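Local coordinates for sugar ABC transporter, periplasmic sugar-binding protein (Caulobacter crescentus, PDB 4IRX), which binds myo-inositol in the periplasm and probably delivers it to an ABC transporter for uptake, at residues Val67-Pro72 and Arg260-Lys265; Asp122-Val125 and Gly131-Val134. One frame throughout, in Å; residues are numbered along the deposited sequence.

Interaction 1: residues Val67-Pro72 and Arg260-Lys265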
loop_
_atom_site.group_PDB
_atom_site.type_symbol
_atom_site.label_atom_id
_atom_site.label_comp_id
_atom_site.label_asym_id
_atom_site.label_seq_id
_atom_site.Cartn_x
_atom_site.Cartn_y
_atom_site.Cartn_z
ATOM N N VAL A 67 11.384 10.351 17.629
ATOM C CA VAL A 67 11.267 9.653 16.345
ATOM C C VAL A 67 9.811 9.435 16.029
ATOM O O VAL A 67 9.032 9.032 16.907
ATOM C CB VAL A 67 11.967 8.273 16.346
ATOM C CG1 VAL A 67 11.906 7.678 14.947
ATOM C CG2 VAL A 67 13.398 8.392 16.820
ATOM N N VAL A 68 9.432 9.729 14.791
ATOM C CA VAL A 68 8.071 9.497 14.323
ATOM C C VAL A 68 8.146 8.637 13.080
ATOM O O VAL A 68 9.005 8.859 12.215
ATOM C CB VAL A 68 7.323 10.815 14.024
ATOM C CG1 VAL A 68 5.936 10.504 13.543
ATOM C CG2 VAL A 68 7.222 11.648 15.285
ATOM N N ILE A 69 7.299 7.611 13.013
ATOM C CA ILE A 69 7.145 6.796 11.811
ATOM C C ILE A 69 5.843 7.209 11.184
ATOM O O ILE A 69 4.828 7.250 11.853
ATOM C CB ILE A 69 7.106 5.305 12.157
ATOM C CG1 ILE A 69 8.424 4.886 12.834
ATOM C CG2 ILE A 69 6.831 4.477 10.936
ATOM C CD1 ILE A 69 8.372 3.474 13.458
ATOM N N VAL A 70 5.878 7.572 9.913
ATOM C CA VAL A 70 4.682 8.112 9.270
ATOM C C VAL A 70 4.361 7.418 7.944
ATOM O O VAL A 70 5.234 7.185 7.103
ATOM C CB VAL A 70 4.809 9.652 9.086
ATOM C CG1 VAL A 70 6.083 10.022 8.348
ATOM C CG2 VAL A 70 3.585 10.242 8.390
ATOM N N ALA A 71 3.095 7.046 7.794
ATOM C CA ALA A 71 2.564 6.651 6.485
ATOM C C ALA A 71 1.718 7.840 6.043
ATOM O O ALA A 71 0.564 7.973 6.478
ATOM C CB ALA A 71 1.718 5.382 6.585
ATOM N N PRO A 72 2.299 8.738 5.221
ATOM C CA PRO A 72 1.602 10.006 4.935
ATOM C C PRO A 72 0.340 9.798 4.107
ATOM O O PRO A 72 0.370 8.984 3.183
ATOM C CB PRO A 72 2.618 10.799 4.110
ATOM C CG PRO A 72 3.526 9.732 3.494
ATOM C CD PRO A 72 3.612 8.649 4.549
ATOM N N ARG A 260 12.488 -0.989 14.326
ATOM C CA ARG A 260 13.848 -1.380 14.734
ATOM C C ARG A 260 14.842 -0.256 14.522
ATOM O O ARG A 260 15.662 0.024 15.402
ATOM C CB ARG A 260 14.299 -2.655 14.014
ATOM C CG ARG A 260 13.563 -3.905 14.444
ATOM C CD ARG A 260 13.684 -4.992 13.391
ATOM N NE ARG A 260 12.852 -6.112 13.784
ATOM C CZ ARG A 260 12.634 -7.191 13.060
ATOM N NH1 ARG A 260 13.150 -7.319 11.841
ATOM N NH2 ARG A 260 11.844 -8.147 13.559
ATOM N N GLN A 261 14.759 0.401 13.370
ATOM C CA GLN A 261 15.586 1.576 13.140
ATOM C C GLN A 261 15.282 2.684 14.143
ATOM O O GLN A 261 16.203 3.305 14.659
ATOM C CB GLN A 261 15.375 2.101 11.723
ATOM C CG GLN A 261 15.915 1.198 10.605
ATOM C CD GLN A 261 16.112 1.986 9.325
ATOM O OE1 GLN A 261 16.541 3.142 9.374
ATOM N NE2 GLN A 261 15.765 1.399 8.189
ATOM N N ALA A 262 14.006 2.926 14.424
ATOM C CA ALA A 262 13.646 3.961 15.398
ATOM C C ALA A 262 14.265 3.697 16.773
ATOM O O ALA A 262 14.764 4.618 17.417
ATOM C CB ALA A 262 12.130 4.063 15.504
ATOM N N VAL A 263 14.252 2.438 17.205
ATOM C CA VAL A 263 14.765 2.095 18.517
ATOM C C VAL A 263 16.289 2.259 18.563
ATOM O O VAL A 263 16.845 2.764 19.548
ATOM C CB VAL A 263 14.306 0.680 18.929
ATOM C CG1 VAL A 263 15.081 0.200 20.144
ATOM C CG2 VAL A 263 12.801 0.704 19.195
ATOM N N ASP A 264 16.967 1.906 17.476
ATOM C CA ASP A 264 18.406 2.106 17.404
ATOM C C ASP A 264 18.748 3.597 17.342
ATOM O O ASP A 264 19.748 4.036 17.928
ATOM C CB ASP A 264 19.003 1.312 16.238
ATOM C CG ASP A 264 19.271 -0.147 16.606
ATOM O OD1 ASP A 264 19.689 -0.404 17.760
ATOM O OD2 ASP A 264 19.066 -1.037 15.752
ATOM N N LYS A 265 17.905 4.391 16.689
ATOM C CA LYS A 265 18.110 5.840 16.722
ATOM C C LYS A 265 18.014 6.353 18.169
ATOM O O LYS A 265 18.865 7.151 18.632
ATOM C CB LYS A 265 17.060 6.544 15.864
ATOM C CG LYS A 265 17.104 8.069 15.936
ATOM C CD LYS A 265 18.213 8.606 15.043
ATOM C CE LYS A 265 18.104 10.098 14.854
ATOM N NZ LYS A 265 18.384 10.812 16.118
#
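Strand 67-70 meets the segment Arg260-Lys265 of helix 251-268 almost antiparallel, at 167° between their N-to-C directions, with the axes 9.1 Å apart at closest approach. The backbones come nearest at Val67 and Ala262, whose CA atoms are 6.2 Å apart. Val67 divides its two methyls between two residues on one face of the helix. CG1 lies anti to the backbone N (chi1 -175°) and meets CB of Ala262 at 3.7 Å. CG2, the other methyl, reaches CG of Lys265 at 3.8 Å. Only the aliphatic start of the lysine is used here. Two residues along the strand, Ile69 brings the end of its chain, CD1, to within 4.3 Å of CB of Ala262, so this one methyl serves two strand residues. An alanine in place of Val67 would probably open a gap over Ala262 and take an apolar neighbour from CG of Lys265. The other side of the strand faces helix 50-62, where Val68 touches Leu57. Ile69 also rests on Ala258 and Leu259, which extends the contact along helix 251-268. A central parallel strand with helices on both faces is the three-layer alpha/beta/alpha build of a lobe of a periplasmic binding protein.

Interaction 2: residues Asp122-Val125 and Gly131-Val134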
loop_
_atom_site.group_PDB
_atom_site.type_symbol
_atom_site.label_atom_id
_atom_site.label_comp_id
_atom_site.label_asym_id
_atom_site.label_seq_id
_atom_site.Cartn_x
_atom_site.Cartn_y
_atom_site.Cartn_z
ATOM N N ASP A 122 3.640 -7.427 -16.328
ATOM C CA ASP A 122 4.424 -8.493 -16.962
ATOM C C ASP A 122 3.602 -9.770 -16.984
ATOM O O ASP A 122 3.649 -10.521 -17.963
ATOM C CB ASP A 122 5.788 -8.717 -16.278
ATOM C CG ASP A 122 6.811 -7.639 -16.611
ATOM O OD1 ASP A 122 6.597 -6.830 -17.537
ATOM O OD2 ASP A 122 7.843 -7.595 -15.897
ATOM N N TRP A 123 2.833 -10.003 -15.929
ATOM C CA TRP A 123 1.902 -11.121 -15.920
ATOM C C TRP A 123 0.893 -11.031 -17.064
ATOM O O TRP A 123 0.588 -12.042 -17.731
ATOM C CB TRP A 123 1.181 -11.271 -14.555
ATOM C CG TRP A 123 0.196 -12.409 -14.555
ATOM C CD1 TRP A 123 0.411 -13.700 -14.182
ATOM C CD2 TRP A 123 -1.159 -12.336 -15.003
ATOM N NE1 TRP A 123 -0.741 -14.443 -14.366
ATOM C CE2 TRP A 123 -1.722 -13.623 -14.864
ATOM C CE3 TRP A 123 -1.954 -11.305 -15.502
ATOM C CZ2 TRP A 123 -3.055 -13.903 -15.215
ATOM C CZ3 TRP A 123 -3.283 -11.584 -15.845
ATOM C CH2 TRP A 123 -3.810 -12.869 -15.696
ATOM N N VAL A 124 0.347 -9.840 -17.286
ATOM C CA VAL A 124 -0.606 -9.646 -18.377
ATOM C C VAL A 124 0.066 -9.964 -19.723
ATOM O O VAL A 124 -0.492 -10.681 -20.549
ATOM C CB VAL A 124 -1.177 -8.203 -18.409
ATOM C CG1 VAL A 124 -2.072 -8.027 -19.628
ATOM C CG2 VAL A 124 -1.924 -7.911 -17.096
ATOM N N VAL A 125 1.275 -9.437 -19.928
ATOM C CA VAL A 125 1.943 -9.596 -21.213
ATOM C C VAL A 125 2.297 -11.065 -21.449
ATOM O O VAL A 125 2.176 -11.575 -22.556
ATOM C CB VAL A 125 3.152 -8.664 -21.322
ATOM C CG1 VAL A 125 3.919 -8.940 -22.628
ATOM C CG2 VAL A 125 2.683 -7.236 -21.282
ATOM N N GLY A 131 -2.103 -9.715 -27.025
ATOM C CA GLY A 131 -2.731 -8.478 -26.586
ATOM C C GLY A 131 -3.893 -8.724 -25.634
ATOM O O GLY A 131 -4.361 -9.850 -25.468
ATOM N N ALA A 132 -4.355 -7.654 -24.995
ATOM C CA ALA A 132 -5.430 -7.747 -24.013
ATOM C C ALA A 132 -6.011 -6.395 -23.767
ATOM O O ALA A 132 -5.347 -5.377 -23.984
ATOM C CB ALA A 132 -4.924 -8.309 -22.732
ATOM N N ARG A 133 -7.261 -6.387 -23.316
ATOM C CA ARG A 133 -7.937 -5.166 -22.862
ATOM C C ARG A 133 -7.885 -5.118 -21.345
ATOM O O ARG A 133 -8.361 -6.055 -20.682
ATOM C CB ARG A 133 -9.399 -5.167 -23.318
ATOM C CG ARG A 133 -9.545 -5.043 -24.802
ATOM C CD ARG A 133 -10.970 -5.325 -25.271
ATOM N NE ARG A 133 -11.923 -4.411 -24.656
ATOM C CZ ARG A 133 -12.160 -3.187 -25.118
ATOM N NH1 ARG A 133 -11.519 -2.757 -26.199
ATOM N NH2 ARG A 133 -13.042 -2.399 -24.516
ATOM N N VAL A 134 -7.277 -4.054 -20.797
ATOM C CA VAL A 134 -6.965 -3.938 -19.385
ATOM C C VAL A 134 -7.649 -2.727 -18.756
ATOM O O VAL A 134 -7.641 -1.626 -19.313
ATOM C CB VAL A 134 -5.412 -3.802 -19.190
ATOM C CG1 VAL A 134 -5.031 -3.704 -17.712
ATOM C CG2 VAL A 134 -4.682 -4.968 -19.856
#
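Val124 of helix 113-127 points one methyl, CG1, at two residues of strand 132-138. That methyl lies 4.0 Å from CG2 of Val134 and 4.2 Å from CB of Ala132. The two valine side chains run at a slant to each other and meet methyl to methyl through unlike branches. On Val124 the touching branch is the one anti to its own backbone N, chi1 175°. On Val134 it is the one anti to the carbonyl carbon. Ala132 and Val134 are two apart on the strand and both turn their CB toward the helix, while Arg133 between them turns away. CG1 therefore spans two successive inward-facing positions of the strand. The backbones stay well apart, with the CA atoms of Val124 and Ala132 at 7.7 Å. Leu199 of the adjacent strand 197-200 touches both valines, and Val197 also touches Val124, so the helix residue is packed over two strands. Ala132 and Val134 are both joined to Lys165 of strand 164-171 by backbone hydrogen bonds. All three touching residues are buried, and they meet through carbon alone. The contact thus rests on van der Waals packing and the exclusion of water, with no polar group to fix its direction.

In the fold
From the N terminus, the chain first passes Val67-Pro72, most of it on strand 67-70 of the seven-stranded mixed sheet. Later it runs through helix 113-127 and turns back at once into strand 132-138. Interaction 2 closes this short loop, with five residues between its segments. Strand 132-138 belongs to the other, four-stranded parallel sheet. After that sheet is complete, the chain returns to the first and forms helix 251-268, where interaction 1 closes a much longer loop. Interaction 2 is nested within it. The contacts lie on opposite sides of the chain's centre, about 39 Å between centres, and each packs a helix on a different sheet.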